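Local coordinates for RNA-binding protein, putative (Trypanosoma brucei, PDB 6E4O) that takes part in kinetoplast RNA editing, its RNA recognition motif, the domain here, binding and remodelling RNA, probably including mRNA, at residues 31-36 against 41-46. Sequence-based numbering, arbitrary orientation.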
ATOM      1  N   THR A  31       2.796   6.714   7.038  1.00 16.45           N
ATOM      2  CA  THR A  31       3.986   7.458   7.456  1.00 16.10           C
ATOM      3  C   THR A  31       5.184   7.297   6.513  1.00 19.00           C
ATOM      4  O   THR A  31       6.140   8.070   6.577  1.00 21.45           O
ATOM      5  CB  THR A  31       4.448   7.043   8.865  1.00 17.52           C
ATOM      6  OG1 THR A  31       4.792   5.656   8.853  1.00 19.62           O
ATOM      7  CG2 THR A  31       3.348   7.273   9.890  1.00 18.88           C
ATOM      8  N   PHE A  32       5.152   6.277   5.670  1.00 14.35           N
ATOM      9  CA  PHE A  32       6.222   6.042   4.694  1.00 11.47           C
ATOM     10  C   PHE A  32       5.552   5.459   3.468  1.00 14.19           C
ATOM     11  O   PHE A  32       4.717   4.573   3.580  1.00 13.55           O
ATOM     12  CB  PHE A  32       7.252   5.051   5.248  1.00 15.41           C
ATOM     13  CG  PHE A  32       8.396   4.750   4.310  1.00 15.23           C
ATOM     14  CD1 PHE A  32       9.600   5.433   4.417  1.00 14.41           C
ATOM     15  CD2 PHE A  32       8.282   3.755   3.344  1.00 11.64           C
ATOM     16  CE1 PHE A  32      10.659   5.143   3.566  1.00 17.67           C
ATOM     17  CE2 PHE A  32       9.335   3.459   2.487  1.00 13.70           C
ATOM     18  CZ  PHE A  32      10.528   4.156   2.601  1.00 16.20           C
ATOM     19  N   CYS A  33       5.881   5.976   2.294  1.00 12.53           N
ATOM     20  CA  CYS A  33       5.298   5.431   1.077  1.00 10.12           C
ATOM     21  C   CYS A  33       6.244   5.721  -0.069  1.00 15.24           C
ATOM     22  O   CYS A  33       6.355   6.861  -0.523  1.00 18.53           O
ATOM     23  CB  CYS A  33       3.920   6.053   0.801  1.00 12.91           C
ATOM     24  SG  CYS A  33       3.028   5.204  -0.505  1.00 17.44           S
ATOM     25  N   LYS A  34       6.944   4.692  -0.522  1.00 13.46           N
ATOM     26  CA  LYS A  34       7.895   4.862  -1.611  1.00 11.35           C
ATOM     27  C   LYS A  34       7.690   3.800  -2.673  1.00 10.31           C
ATOM     28  O   LYS A  34       7.505   2.619  -2.357  1.00  9.19           O
ATOM     29  CB  LYS A  34       9.322   4.768  -1.077  1.00 14.38           C
ATOM     30  CG  LYS A  34      10.373   4.970  -2.157  1.00 28.65           C
ATOM     31  CD  LYS A  34      11.381   6.044  -1.781  1.00 37.08           C
ATOM     32  CE  LYS A  34      10.711   7.396  -1.654  1.00 38.62           C
ATOM     33  NZ  LYS A  34      11.689   8.511  -1.773  1.00 33.86           N
ATOM     34  N   VAL A  35       7.759   4.223  -3.928  1.00 10.60           N
ATOM     35  CA  VAL A  35       7.569   3.330  -5.058  1.00  9.26           C
ATOM     36  C   VAL A  35       8.913   2.865  -5.581  1.00 12.03           C
ATOM     37  O   VAL A  35       9.872   3.638  -5.623  1.00 11.10           O
ATOM     38  CB  VAL A  35       6.795   4.019  -6.204  1.00 12.31           C
ATOM     39  CG1 VAL A  35       6.726   3.109  -7.429  1.00 12.59           C
ATOM     40  CG2 VAL A  35       5.389   4.389  -5.734  1.00 14.28           C
ATOM     41  N   PHE A  36       8.980   1.594  -5.957  1.00 10.49           N
ATOM     42  CA  PHE A  36      10.204   0.982  -6.460  1.00 11.86           C
ATOM     43  C   PHE A  36       9.951   0.359  -7.827  1.00 12.65           C
ATOM     44  O   PHE A  36       8.867   0.504  -8.388  1.00 14.09           O
ATOM     45  CB  PHE A  36      10.718  -0.051  -5.462  1.00 10.02           C
ATOM     46  CG  PHE A  36      11.109   0.557  -4.168  1.00 10.84           C
ATOM     47  CD1 PHE A  36      10.284   0.466  -3.064  1.00 12.29           C
ATOM     48  CD2 PHE A  36      12.276   1.304  -4.075  1.00 10.83           C
ATOM     49  CE1 PHE A  36      10.643   1.078  -1.867  1.00 12.13           C
ATOM     50  CE2 PHE A  36      12.632   1.919  -2.889  1.00 10.19           C
ATOM     51  CZ  PHE A  36      11.815   1.809  -1.789  1.00 10.07           C
ATOM     52  N   ALA A  41       6.087  -1.302  -4.050  1.00 10.62           N
ATOM     53  CA  ALA A  41       6.252  -0.208  -3.099  1.00  9.23           C
ATOM     54  C   ALA A  41       6.388  -0.752  -1.696  1.00  9.84           C
ATOM     55  O   ALA A  41       6.077  -1.911  -1.437  1.00 10.26           O
ATOM     56  CB  ALA A  41       5.057   0.763  -3.174  1.00 10.90           C
ATOM     57  N   VAL A  42       6.866   0.086  -0.790  1.00  9.77           N
ATOM     58  CA  VAL A  42       6.866  -0.250   0.632  1.00  8.62           C
ATOM     59  C   VAL A  42       6.165   0.881   1.349  1.00 10.82           C
ATOM     60  O   VAL A  42       6.442   2.047   1.091  1.00 12.09           O
ATOM     61  CB  VAL A  42       8.291  -0.399   1.188  1.00 10.16           C
ATOM     62  CG1 VAL A  42       8.260  -0.596   2.711  1.00 11.37           C
ATOM     63  CG2 VAL A  42       8.988  -1.555   0.516  1.00  9.06           C
ATOM     64  N   VAL A  43       5.248   0.522   2.235  1.00 10.47           N
ATOM     65  CA  VAL A  43       4.462   1.491   2.956  1.00 12.79           C
ATOM     66  C   VAL A  43       4.534   1.177   4.440  1.00 13.48           C
ATOM     67  O   VAL A  43       4.605   0.018   4.825  1.00 12.48           O
ATOM     68  CB  VAL A  43       2.990   1.408   2.479  1.00 12.20           C
ATOM     69  CG1 VAL A  43       2.097   2.382   3.244  1.00 15.62           C
ATOM     70  CG2 VAL A  43       2.910   1.650   0.966  1.00 16.76           C
ATOM     71  N   GLU A  44       4.524   2.212   5.273  1.00 12.13           N
ATOM     72  CA  GLU A  44       4.361   2.018   6.700  1.00 10.65           C
ATOM     73  C   GLU A  44       3.199   2.858   7.175  1.00 13.54           C
ATOM     74  O   GLU A  44       2.956   3.957   6.663  1.00 14.10           O
ATOM     75  CB  GLU A  44       5.626   2.402   7.464  1.00 16.06           C
ATOM     76  CG  GLU A  44       6.806   1.514   7.153  1.00 24.07           C
ATOM     77  CD  GLU A  44       7.876   1.596   8.222  1.00 25.55           C
ATOM     78  OE1 GLU A  44       7.963   2.643   8.899  1.00 25.57           O
ATOM     79  OE2 GLU A  44       8.617   0.606   8.396  1.00 23.32           O
ATOM     80  N   PHE A  45       2.459   2.324   8.133  1.00 11.28           N
ATOM     81  CA  PHE A  45       1.327   3.027   8.711  1.00 12.41           C
ATOM     82  C   PHE A  45       1.699   3.439  10.122  1.00 14.77           C
ATOM     83  O   PHE A  45       2.661   2.920  10.698  1.00 14.64           O
ATOM     84  CB  PHE A  45       0.099   2.110   8.772  1.00 10.14           C
ATOM     85  CG  PHE A  45      -0.454   1.734   7.428  1.00  9.92           C
ATOM     86  CD1 PHE A  45       0.053   0.645   6.735  1.00 13.98           C
ATOM     87  CD2 PHE A  45      -1.501   2.454   6.871  1.00 12.18           C
ATOM     88  CE1 PHE A  45      -0.464   0.290   5.491  1.00 13.48           C
ATOM     89  CE2 PHE A  45      -2.023   2.107   5.628  1.00 14.26           C
ATOM     90  CZ  PHE A  45      -1.506   1.026   4.940  1.00 12.11           C
ATOM     91  N   VAL A  46       0.907   4.341  10.689  1.00 15.26           N
ATOM     92  CA  VAL A  46       1.119   4.791  12.056  1.00 15.98           C
ATOM     93  C   VAL A  46       0.994   3.654  13.059  1.00 18.48           C
ATOM     94  O   VAL A  46       1.759   3.579  14.017  1.00 20.42           O
ATOM     95  CB  VAL A  46       0.122   5.894  12.426  1.00 19.55           C
ATOM     96  CG1 VAL A  46       0.309   6.320  13.880  1.00 25.47           C
ATOM     97  CG2 VAL A  46       0.310   7.074  11.502  1.00 21.17           C
TER
HETATM   98  O   HOH W   1       7.523   5.333   8.870  1.00 31.96           O
HETATM   99  O   HOH W   2       5.007   3.982  11.306  1.00 32.34           O
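F32 and E44 face each other across antiparallel strands as a hydrogen-bonded pair. E44 N donates to F32 O at 2.9 Å. In return E44 O takes T31 N at 2.8 Å and, more weakly, F32 N at 3.3 Å. Two residues thus face one, a classic beta bulge. Further along, K34 and V42 exchange two backbone bonds, K34 N to V42 O being nearly straight at 169°.

The E44 side chain starts beside F32: its CB lies 3.8 Å from F32 CB and also touches T31 OG1. CG still packs on F32 CB. Beyond CG the chain is extended (chi2 -161°), and the carboxylate stands out over the face that F32 shares. OE1 accepts from a water that also bonds T31 OG1, and OE2 forms a salt bridge with R5 on the neighbouring strand.

These strands form the beta hairpin 30-36/40-45 at one edge of the RNA recognition motif sheet. C33, V35, A41 and V43 point to the face covered by helices, where L20 meets C33, A41 and V43. On the other face, F32 CG lies opposite its own N (chi1 -180°), which leans the ring in the direction of K34, and its edge meets V42 O, CD2 at 3.4 Å. The F36 ring slants past V42, its CE1 3.9 Å from V42 CG2. At the far end, T31 CG2 and V46 CG2 press together at 3.4 Å, tighter than usual for carbons.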